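Local coordinates for branched-chain-amino-acid aminotransferase (Deinococcus radiodurans, PDB 3UZO), which probably catalyses the reversible transfer of amino groups between branched-chain amino acids and 2-oxoglutarate, using pyridoxal 5'-phosphate, at residues Tyr40-His43 and Trp49-Gly52; Ser270-Ala275 and Leu281-Gly286. One frame throughout, in Å; residues are numbered along the deposited sequence.

Contact 1: residues Tyr40-His43 and Trp49-Gly52; sequences YLAH and WDAG
His43 and Asp50 meet through a backbone bond, Asp50 N to His43 O at 2.9 Å, and the two segments approach again where the CA atoms of Ala42 and Gly52 lie 3.9 Å apart. Between these points segment 49-52 departs from regular strand pairing at Asp50 and Ala51. The carboxylate of Asp50 fills in for the missing backbone acceptor. His43 N reaches it by two weak hydrogen bonds, to OD1 of Asp50 at 3.2 Å and to OD2 of Asp50 at 3.1 Å. The first of these is the straighter. OD1 also takes a weak bond from Gly52 N, so it links His43 N to Gly52 N, the latter in an Asx-turn-like bond across Ala51. Asp50 carries CG between its backbone N and its carbonyl carbon (chi1 59°), which turns the carboxylate toward His43 N on strand 39-45. OD2 comes to the edge of the His43 ring, near its plane, with the ring and carboxylate planes 75° apart.

Gly52 passes close to the first strand. Its CA makes a CH...O contact of 3.2 Å with Leu41 O. The hydroxyl of Tyr40 comes close to the same place, with OH 3.0 Å from Ala51 O. That hydroxyl is hydrogen-bonded to Gln117, which also bonds Asp50 O. The indole of Trp49 packs beside Ala42 and His43, with CE3 4.1 Å from Ala42 CB. It presents an edge to the backbone, with CZ3 3.7 Å from Ala42 O. The ring of Trp44 meets that of Trp49 edge-to-face.

Strand 39-45 also pairs with 162-172, and helix 115-128 packs against Tyr40 and Trp49. The arrangement is a beta hairpin whose second strand, broken at Asp50-Gly52, is an outermost strand of the antiparallel sheet within this chain.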
loop_
_atom_site.group_PDB
_atom_site.type_symbol
_atom_site.label_atom_id
_atom_site.label_comp_id
_atom_site.label_asym_id
_atom_site.label_seq_id
_atom_site.Cartn_x
_atom_site.Cartn_y
_atom_site.Cartn_z
ATOM N N TYR A 40 19.511 -0.082 14.223
ATOM C CA TYR A 40 18.690 -0.124 15.423
ATOM C C TYR A 40 17.443 -0.980 15.184
ATOM O O TYR A 40 16.827 -0.925 14.115
ATOM C CB TYR A 40 18.298 1.309 15.807
ATOM C CG TYR A 40 17.407 1.447 17.024
ATOM C CD1 TYR A 40 17.924 1.870 18.249
ATOM C CD2 TYR A 40 16.038 1.198 16.938
ATOM C CE1 TYR A 40 17.093 2.048 19.364
ATOM C CE2 TYR A 40 15.198 1.370 18.044
ATOM C CZ TYR A 40 15.734 1.796 19.250
ATOM O OH TYR A 40 14.903 1.972 20.332
ATOM N N LEU A 41 17.079 -1.774 16.185
ATOM C CA LEU A 41 15.911 -2.638 16.086
ATOM C C LEU A 41 15.174 -2.676 17.418
ATOM O O LEU A 41 15.786 -2.897 18.467
ATOM C CB LEU A 41 16.337 -4.058 15.699
ATOM C CG LEU A 41 15.231 -5.110 15.544
ATOM C CD1 LEU A 41 14.343 -4.750 14.372
ATOM C CD2 LEU A 41 15.856 -6.485 15.320
ATOM N N ALA A 42 13.863 -2.453 17.370
ATOM C CA ALA A 42 13.027 -2.476 18.564
ATOM C C ALA A 42 11.786 -3.295 18.258
ATOM O O ALA A 42 11.333 -3.355 17.117
ATOM C CB ALA A 42 12.640 -1.062 18.982
ATOM N N HIS A 43 11.238 -3.926 19.288
ATOM C CA HIS A 43 10.068 -4.772 19.131
ATOM C C HIS A 43 8.908 -4.285 19.984
ATOM O O HIS A 43 9.099 -3.817 21.109
ATOM C CB HIS A 43 10.407 -6.207 19.552
ATOM C CG HIS A 43 11.537 -6.818 18.784
ATOM N ND1 HIS A 43 11.353 -7.489 17.593
ATOM C CD2 HIS A 43 12.868 -6.852 19.033
ATOM C CE1 HIS A 43 12.521 -7.909 17.143
ATOM N NE2 HIS A 43 13.456 -7.536 17.997
ATOM N N TRP A 49 6.665 -0.956 23.555
ATOM C CA TRP A 49 7.942 -1.077 22.855
ATOM C C TRP A 49 9.054 -1.439 23.824
ATOM O O TRP A 49 9.048 -0.965 24.955
ATOM C CB TRP A 49 8.334 0.263 22.222
ATOM C CG TRP A 49 7.547 0.627 21.027
ATOM C CD1 TRP A 49 6.535 1.544 20.949
ATOM C CD2 TRP A 49 7.687 0.064 19.723
ATOM N NE1 TRP A 49 6.037 1.584 19.666
ATOM C CE2 TRP A 49 6.727 0.686 18.893
ATOM C CE3 TRP A 49 8.536 -0.911 19.172
ATOM C CZ2 TRP A 49 6.587 0.365 17.535
ATOM C CZ3 TRP A 49 8.397 -1.233 17.817
ATOM C CH2 TRP A 49 7.427 -0.594 17.016
ATOM N N ASP A 50 10.008 -2.267 23.395
ATOM C CA ASP A 50 11.138 -2.563 24.263
ATOM C C ASP A 50 12.124 -1.411 24.054
ATOM O O ASP A 50 11.885 -0.526 23.227
ATOM C CB ASP A 50 11.799 -3.907 23.930
ATOM C CG ASP A 50 12.308 -3.995 22.502
ATOM O OD1 ASP A 50 12.779 -2.983 21.941
ATOM O OD2 ASP A 50 12.260 -5.108 21.944
ATOM N N ALA A 51 13.224 -1.423 24.796
ATOM C CA ALA A 51 14.222 -0.364 24.707
ATOM C C ALA A 51 14.918 -0.271 23.353
ATOM O O ALA A 51 15.449 0.778 22.996
ATOM C CB ALA A 51 15.262 -0.545 25.814
ATOM N N GLY A 52 14.909 -1.362 22.596
ATOM C CA GLY A 52 15.575 -1.353 21.306
ATOM C C GLY A 52 17.046 -1.684 21.478
ATOM O O GLY A 52 17.621 -1.462 22.543
#

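Contact 2: residues Ser270-Ala275 and Leu281-Gly286; sequences SLLWLA and LEVEEG
Leu272 is the first residue of helix segment 270-275 to touch strand segment 281-286. Its two methyls divide the work. CD1 meets CG2 of Val283 at 3.2 Å, tighter than usual for two carbons, so the exact fit is doubtful. The two side chains cross at about a right angle. CD2 lies against the end of Glu285, 3.6 Å from its CD. Glu285 sets CG beside its backbone N (chi1 -66°) and runs extended beyond it, which carries the carboxylate across to this methyl. This second meeting sets a methyl against a carboxylate.

One turn further on, Ala275 makes the polar link. Its carbonyl O accepts Leu281 N at 2.9 Å, with a fairly straight N-H...O angle of 162°. The donor stands 29° from the carbonyl plane. Leu281 also turns its side chain to the helix, and its CD1 lies 4.1 Å from CB of Ala275.

The residues Ile266 and Thr267, which bind pyridoxal 5'-phosphate, lie at the start of the same helix. Helix 266-277 and strand 282-286 belong to a beta-alpha-beta unit that starts with strand 253-257, and the two strands run parallel. Phe254 of that strand touches both Leu272 and Val283. Leu271 and Leu274 also pack on helix 331-344, and Leu281 touches Val332 of the same helix.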
loop_
_atom_site.group_PDB
_atom_site.type_symbol
_atom_site.label_atom_id
_atom_site.label_comp_id
_atom_site.label_asym_id
_atom_site.label_seq_id
_atom_site.Cartn_x
_atom_site.Cartn_y
_atom_site.Cartn_z
ATOM N N SER A 270 9.987 23.657 5.612
ATOM C CA SER A 270 11.216 24.373 5.914
ATOM C C SER A 270 11.384 25.517 4.904
ATOM O O SER A 270 11.680 26.658 5.279
ATOM C CB SER A 270 12.412 23.418 5.850
ATOM O OG SER A 270 12.265 22.356 6.787
ATOM N N LEU A 271 11.190 25.203 3.625
ATOM C CA LEU A 271 11.312 26.193 2.557
ATOM C C LEU A 271 10.275 27.295 2.747
ATOM O O LEU A 271 10.535 28.466 2.479
ATOM C CB LEU A 271 11.115 25.519 1.196
ATOM C CG LEU A 271 12.361 24.963 0.498
ATOM C CD1 LEU A 271 13.277 24.293 1.491
ATOM C CD2 LEU A 271 11.935 23.999 -0.592
ATOM N N LEU A 272 9.096 26.896 3.204
ATOM C CA LEU A 272 8.001 27.818 3.456
ATOM C C LEU A 272 8.476 28.848 4.490
ATOM O O LEU A 272 8.255 30.053 4.335
ATOM C CB LEU A 272 6.812 27.019 3.995
ATOM C CG LEU A 272 5.376 27.205 3.498
ATOM C CD1 LEU A 272 5.339 27.517 2.022
ATOM C CD2 LEU A 272 4.592 25.923 3.796
ATOM N N TRP A 273 9.154 28.365 5.530
ATOM C CA TRP A 273 9.656 29.231 6.593
ATOM C C TRP A 273 10.802 30.121 6.112
ATOM O O TRP A 273 10.809 31.331 6.359
ATOM C CB TRP A 273 10.140 28.392 7.788
ATOM C CG TRP A 273 10.393 29.215 9.023
ATOM C CD1 TRP A 273 9.479 29.564 9.979
ATOM C CD2 TRP A 273 11.617 29.874 9.384
ATOM N NE1 TRP A 273 10.057 30.403 10.907
ATOM C CE2 TRP A 273 11.367 30.610 10.562
ATOM C CE3 TRP A 273 12.900 29.915 8.821
ATOM C CZ2 TRP A 273 12.352 31.380 11.188
ATOM C CZ3 TRP A 273 13.881 30.682 9.445
ATOM C CH2 TRP A 273 13.600 31.404 10.615
ATOM N N LEU A 274 11.772 29.520 5.428
ATOM C CA LEU A 274 12.928 30.253 4.917
ATOM C C LEU A 274 12.517 31.333 3.923
ATOM O O LEU A 274 13.044 32.450 3.952
ATOM C CB LEU A 274 13.905 29.279 4.242
ATOM C CG LEU A 274 15.095 28.723 5.036
ATOM C CD1 LEU A 274 14.765 28.629 6.509
ATOM C CD2 LEU A 274 15.483 27.357 4.477
ATOM N N ALA A 275 11.579 30.995 3.045
ATOM C CA ALA A 275 11.097 31.937 2.042
ATOM C C ALA A 275 10.586 33.213 2.703
ATOM O O ALA A 275 10.933 34.322 2.290
ATOM C CB ALA A 275 9.989 31.300 1.216
ATOM N N LEU A 281 10.216 36.766 1.009
ATOM C CA LEU A 281 9.215 36.471 -0.008
ATOM C C LEU A 281 7.831 36.308 0.593
ATOM O O LEU A 281 7.681 36.097 1.796
ATOM C CB LEU A 281 9.565 35.171 -0.744
ATOM C CG LEU A 281 10.945 35.062 -1.388
ATOM C CD1 LEU A 281 11.120 33.664 -1.976
ATOM C CD2 LEU A 281 11.100 36.123 -2.458
ATOM N N GLU A 282 6.818 36.421 -0.257
ATOM C CA GLU A 282 5.441 36.226 0.163
ATOM C C GLU A 282 5.286 34.710 0.083
ATOM O O GLU A 282 5.965 34.063 -0.718
ATOM C CB GLU A 282 4.474 36.891 -0.822
ATOM C CG GLU A 282 4.535 38.409 -0.852
ATOM C CD GLU A 282 3.831 39.049 0.330
ATOM O OE1 GLU A 282 2.596 38.893 0.443
ATOM O OE2 GLU A 282 4.510 39.710 1.146
ATOM N N VAL A 283 4.403 34.143 0.893
ATOM C CA VAL A 283 4.211 32.703 0.879
ATOM C C VAL A 283 2.727 32.340 0.851
ATOM O O VAL A 283 1.907 32.970 1.521
ATOM C CB VAL A 283 4.908 32.064 2.107
ATOM C CG1 VAL A 283 3.956 31.996 3.287
ATOM C CG2 VAL A 283 5.455 30.712 1.742
ATOM N N GLU A 284 2.390 31.314 0.075
ATOM C CA GLU A 284 1.009 30.879 -0.059
ATOM C C GLU A 284 0.871 29.382 -0.288
ATOM O O GLU A 284 1.579 28.798 -1.110
ATOM C CB GLU A 284 0.354 31.613 -1.235
ATOM C CG GLU A 284 -1.023 31.089 -1.621
ATOM C CD GLU A 284 -1.580 31.763 -2.870
ATOM O OE1 GLU A 284 -1.604 33.009 -2.916
ATOM O OE2 GLU A 284 -2.000 31.046 -3.806
ATOM N N GLU A 285 -0.037 28.762 0.453
ATOM C CA GLU A 285 -0.321 27.344 0.278
ATOM C C GLU A 285 -1.712 27.344 -0.340
ATOM O O GLU A 285 -2.685 27.721 0.310
ATOM C CB GLU A 285 -0.342 26.605 1.620
ATOM C CG GLU A 285 1.009 26.557 2.329
ATOM C CD GLU A 285 0.951 25.786 3.627
ATOM O OE1 GLU A 285 0.939 24.536 3.582
ATOM O OE2 GLU A 285 0.901 26.431 4.694
ATOM N N GLY A 286 -1.804 26.954 -1.604
ATOM C CA GLY A 286 -3.096 26.946 -2.258
ATOM C C GLY A 286 -3.104 26.129 -3.527
ATOM O O GLY A 286 -2.196 25.336 -3.771
#

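How the contacts relate
The two contacts lie on opposite sides of the chain's centre, with their centres about 37 Å apart, and share no helix or strand. Contact 1 is partly buried, and contact 2 is a surface contact that includes one buried residue. Contact 1 joins adjacent strands of an antiparallel sheet, and contact 2 joins a helix to a strand. Each has one backbone bond between its segments, but contact 1 adds weak bonds from a backbone N-H to a carboxylate, where contact 2 adds apolar side chains. The carboxylate in contact 2 meets a methyl group instead. In both cases the segments are near in sequence, and no other chain of the assembly touches them.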